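Local coordinates for protein Nsp15 (Middle East respiratory syndrome-related coronavirus, PDB 5YVD) that probably cleaves viral RNA as a uridylate-specific endoribonuclease of the EndoU family, working as an assembly of six subunits, at residues 268-280 / 284-296. Residues are numbered along the deposited sequence; the frame is centred on the assembly and turned at random.
Sequences GSSTIHNYFITET and AFKAVCSVIDLKL
H273 and Y275 face V291 and C289 across an antiparallel beta hairpin, in which 273-279 is the middle strand and 285-291 an outer strand of a three-stranded sheet in the EndoU endoribonuclease domain. Each of these two pairs is closed by reciprocal backbone bonds: H273 N reaches V291 O at 3.1 Å, and C289 N reaches Y275 O at 2.8 Å. Between Y275 and I277 the register slips by one residue, a beta bulge in which A287 and V288 lie opposite F276; the outer strand turns a corner at A287. Beyond it I277 pairs with K286, and E279 N bonds A284 O (2.8 Å) near the turn.

On the face shared by Y275, I277, C289 and V291, V291 CG2 meets the edge of the tyrosine ring near its plane, 3.8 Å from Y275 CD1. I277 CD1 lies against C289 CB at 3.9 Å; L251 of helix 248-255 packs on both Y275 and I277. At the bulge F276 CG swings anti to the backbone N (chi1 -175°), which brings CD1 and CE1 of the ring obliquely against A287, with F276 CE1 3.8 Å from A287 CB. The F276 and F285 rings meet obliquely, their planes at 43°. F285 and T278 also lie at a subunit interface: V63 of the second subunit packs on F285, while N157 of that subunit hydrogen-bonds T278 OG1.

Several polar ends are held from outside the hairpin. E279 forms a salt bridge with R254, K286 NZ bonds L242 O, and H273 ND1 bonds E264. Just past the neighbours I272 and I292, a water bridges the two segments, donating to T271 O and accepting from D293 N at 3.0 Å.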
# COMPACT_ATOMS: atom_id res chain seq x y z
N GLY A 268 21.97 -8.79 -10.28
CA GLY A 268 23.00 -8.32 -9.36
C GLY A 268 24.36 -8.94 -9.66
O GLY A 268 24.44 -10.09 -10.09
N SER A 269 25.42 -8.17 -9.37
CA SER A 269 26.80 -8.63 -9.55
C SER A 269 26.96 -10.08 -9.11
O SER A 269 26.58 -10.43 -7.99
CB SER A 269 27.76 -7.77 -8.76
OG SER A 269 29.09 -8.23 -8.88
N SER A 270 27.52 -10.89 -10.01
CA SER A 270 27.66 -12.31 -9.80
C SER A 270 28.64 -12.90 -10.83
O SER A 270 28.70 -12.47 -12.00
CB SER A 270 26.28 -13.00 -9.92
OG SER A 270 26.38 -14.41 -9.80
N THR A 271 29.42 -13.89 -10.39
CA THR A 271 30.38 -14.53 -11.26
C THR A 271 29.71 -15.17 -12.45
O THR A 271 30.27 -15.12 -13.56
CB THR A 271 31.23 -15.56 -10.50
OG1 THR A 271 32.03 -14.89 -9.54
CG2 THR A 271 32.16 -16.27 -11.42
N ILE A 272 28.53 -15.76 -12.22
CA ILE A 272 27.65 -16.28 -13.30
C ILE A 272 26.30 -15.57 -13.37
O ILE A 272 25.63 -15.35 -12.36
CB ILE A 272 27.30 -17.77 -13.09
CG1 ILE A 272 28.56 -18.61 -12.89
CG2 ILE A 272 26.46 -18.29 -14.24
CD1 ILE A 272 28.35 -19.76 -11.91
N HIS A 273 25.90 -15.27 -14.59
CA HIS A 273 24.62 -14.68 -14.87
C HIS A 273 23.79 -15.63 -15.75
O HIS A 273 24.32 -16.27 -16.67
CB HIS A 273 24.83 -13.34 -15.60
CG HIS A 273 25.38 -12.25 -14.74
ND1 HIS A 273 24.60 -11.21 -14.27
CD2 HIS A 273 26.61 -12.02 -14.25
CE1 HIS A 273 25.33 -10.39 -13.55
NE2 HIS A 273 26.56 -10.86 -13.52
N ASN A 274 22.49 -15.69 -15.48
CA ASN A 274 21.59 -16.55 -16.22
C ASN A 274 20.58 -15.72 -16.97
O ASN A 274 19.90 -14.92 -16.38
CB ASN A 274 20.83 -17.47 -15.27
CG ASN A 274 21.70 -18.58 -14.68
OD1 ASN A 274 22.75 -18.91 -15.21
ND2 ASN A 274 21.23 -19.17 -13.58
N TYR A 275 20.46 -15.96 -18.26
CA TYR A 275 19.56 -15.17 -19.10
C TYR A 275 18.54 -16.06 -19.80
O TYR A 275 18.79 -17.23 -20.07
CB TYR A 275 20.34 -14.35 -20.15
CG TYR A 275 21.30 -13.34 -19.54
CD1 TYR A 275 22.66 -13.60 -19.52
CD2 TYR A 275 20.86 -12.14 -18.98
CE1 TYR A 275 23.56 -12.69 -18.96
CE2 TYR A 275 21.76 -11.23 -18.42
CZ TYR A 275 23.12 -11.53 -18.41
OH TYR A 275 24.04 -10.69 -17.86
N PHE A 276 17.38 -15.46 -20.06
CA PHE A 276 16.30 -16.05 -20.83
C PHE A 276 16.38 -15.35 -22.19
O PHE A 276 15.93 -14.22 -22.32
CB PHE A 276 15.01 -15.72 -20.12
CG PHE A 276 13.79 -16.33 -20.71
CD1 PHE A 276 13.13 -17.37 -20.04
CD2 PHE A 276 13.23 -15.84 -21.87
CE1 PHE A 276 11.97 -17.92 -20.56
CE2 PHE A 276 12.06 -16.40 -22.39
CZ PHE A 276 11.44 -17.45 -21.73
N ILE A 277 16.99 -16.00 -23.18
CA ILE A 277 17.33 -15.32 -24.42
C ILE A 277 16.53 -15.81 -25.61
O ILE A 277 16.27 -17.01 -25.77
CB ILE A 277 18.82 -15.43 -24.78
CG1 ILE A 277 19.68 -15.39 -23.53
CG2 ILE A 277 19.23 -14.31 -25.75
CD1 ILE A 277 21.15 -15.19 -23.82
N THR A 278 16.19 -14.86 -26.46
CA THR A 278 15.44 -15.12 -27.66
C THR A 278 16.10 -14.37 -28.81
O THR A 278 16.55 -13.24 -28.63
CB THR A 278 13.98 -14.67 -27.48
OG1 THR A 278 13.51 -15.09 -26.19
CG2 THR A 278 13.08 -15.24 -28.57
N GLU A 279 16.18 -15.00 -29.98
CA GLU A 279 16.70 -14.35 -31.19
C GLU A 279 15.50 -14.06 -32.07
O GLU A 279 14.66 -14.94 -32.30
CB GLU A 279 17.69 -15.26 -31.90
CG GLU A 279 18.64 -14.55 -32.85
CD GLU A 279 18.12 -14.37 -34.28
OE1 GLU A 279 16.98 -14.77 -34.61
OE2 GLU A 279 18.88 -13.80 -35.09
N THR A 280 15.41 -12.83 -32.58
CA THR A 280 14.17 -12.34 -33.19
C THR A 280 14.04 -12.57 -34.72
O THR A 280 13.02 -12.19 -35.33
CB THR A 280 13.92 -10.87 -32.81
OG1 THR A 280 15.03 -10.04 -33.20
CG2 THR A 280 13.70 -10.75 -31.30
N ALA A 284 14.84 -18.67 -32.09
CA ALA A 284 15.59 -19.56 -31.23
C ALA A 284 15.56 -18.96 -29.81
O ALA A 284 15.67 -17.72 -29.63
CB ALA A 284 17.01 -19.72 -31.74
N PHE A 285 15.39 -19.83 -28.81
CA PHE A 285 15.31 -19.37 -27.45
C PHE A 285 15.86 -20.37 -26.45
O PHE A 285 15.87 -21.58 -26.69
CB PHE A 285 13.86 -19.04 -27.11
CG PHE A 285 13.20 -20.06 -26.25
CD1 PHE A 285 13.14 -19.88 -24.89
CD2 PHE A 285 12.63 -21.19 -26.81
CE1 PHE A 285 12.52 -20.82 -24.09
CE2 PHE A 285 12.00 -22.15 -26.01
CZ PHE A 285 11.94 -21.96 -24.65
N LYS A 286 16.33 -19.85 -25.32
CA LYS A 286 16.76 -20.68 -24.21
C LYS A 286 16.42 -20.01 -22.90
O LYS A 286 16.89 -18.91 -22.63
CB LYS A 286 18.24 -20.94 -24.30
CG LYS A 286 18.73 -21.90 -23.24
CD LYS A 286 19.86 -22.77 -23.79
CE LYS A 286 21.16 -21.96 -23.95
NZ LYS A 286 22.19 -22.59 -24.84
N ALA A 287 15.62 -20.69 -22.08
CA ALA A 287 15.16 -20.15 -20.79
C ALA A 287 16.28 -19.91 -19.82
O ALA A 287 16.19 -19.00 -19.01
CB ALA A 287 14.13 -21.08 -20.16
N VAL A 288 17.35 -20.72 -19.90
CA VAL A 288 18.48 -20.59 -18.98
C VAL A 288 19.80 -20.72 -19.71
O VAL A 288 20.33 -21.82 -19.85
CB VAL A 288 18.48 -21.65 -17.85
CG1 VAL A 288 19.47 -21.26 -16.74
CG2 VAL A 288 17.09 -21.84 -17.28
N CYS A 289 20.35 -19.58 -20.12
CA CYS A 289 21.62 -19.54 -20.81
C CYS A 289 22.59 -18.93 -19.83
O CYS A 289 22.56 -17.73 -19.58
CB CYS A 289 21.54 -18.68 -22.07
SG CYS A 289 23.09 -18.64 -23.02
N SER A 290 23.45 -19.77 -19.27
CA SER A 290 24.42 -19.34 -18.28
C SER A 290 25.61 -18.64 -18.95
O SER A 290 26.16 -19.12 -19.95
CB SER A 290 24.86 -20.54 -17.44
OG SER A 290 24.86 -21.74 -18.21
N VAL A 291 26.03 -17.52 -18.39
CA VAL A 291 27.03 -16.68 -19.05
C VAL A 291 28.08 -16.16 -18.09
O VAL A 291 27.75 -15.61 -17.04
CB VAL A 291 26.35 -15.49 -19.75
CG1 VAL A 291 27.39 -14.61 -20.44
CG2 VAL A 291 25.31 -15.99 -20.75
N ILE A 292 29.34 -16.29 -18.47
CA ILE A 292 30.47 -15.73 -17.73
C ILE A 292 31.17 -14.70 -18.60
O ILE A 292 31.34 -14.91 -19.80
CB ILE A 292 31.51 -16.80 -17.39
CG1 ILE A 292 30.84 -18.11 -17.01
CG2 ILE A 292 32.40 -16.35 -16.25
CD1 ILE A 292 30.08 -18.04 -15.69
N ASP A 293 31.61 -13.62 -17.99
CA ASP A 293 32.38 -12.59 -18.67
C ASP A 293 33.85 -12.76 -18.32
O ASP A 293 34.39 -12.03 -17.49
CB ASP A 293 31.87 -11.21 -18.27
CG ASP A 293 32.71 -10.10 -18.83
OD1 ASP A 293 32.66 -9.00 -18.27
OD2 ASP A 293 33.40 -10.30 -19.85
N LEU A 294 34.50 -13.73 -18.94
CA LEU A 294 35.95 -13.86 -18.80
C LEU A 294 36.62 -13.09 -19.92
O LEU A 294 36.09 -13.00 -21.03
CB LEU A 294 36.38 -15.32 -18.90
CG LEU A 294 35.85 -16.21 -17.79
CD1 LEU A 294 35.92 -17.67 -18.23
CD2 LEU A 294 36.59 -15.96 -16.47
N LYS A 295 37.80 -12.56 -19.62
CA LYS A 295 38.74 -12.16 -20.66
C LYS A 295 38.78 -13.33 -21.63
O LYS A 295 38.91 -14.47 -21.21
CB LYS A 295 40.11 -11.93 -20.05
CG LYS A 295 41.14 -11.33 -21.00
CD LYS A 295 41.13 -9.81 -20.96
CE LYS A 295 41.83 -9.25 -19.72
NZ LYS A 295 43.31 -9.43 -19.74
N LEU A 296 38.63 -13.06 -22.93
CA LEU A 296 38.51 -14.16 -23.90
C LEU A 296 39.79 -15.00 -23.95
O LEU A 296 39.73 -16.22 -24.06
CB LEU A 296 38.18 -13.61 -25.28
CG LEU A 296 38.24 -14.56 -26.48
CD1 LEU A 296 37.14 -15.61 -26.40
CD2 LEU A 296 38.12 -13.75 -27.75
O HOH W 1 30.39 -13.31 -15.23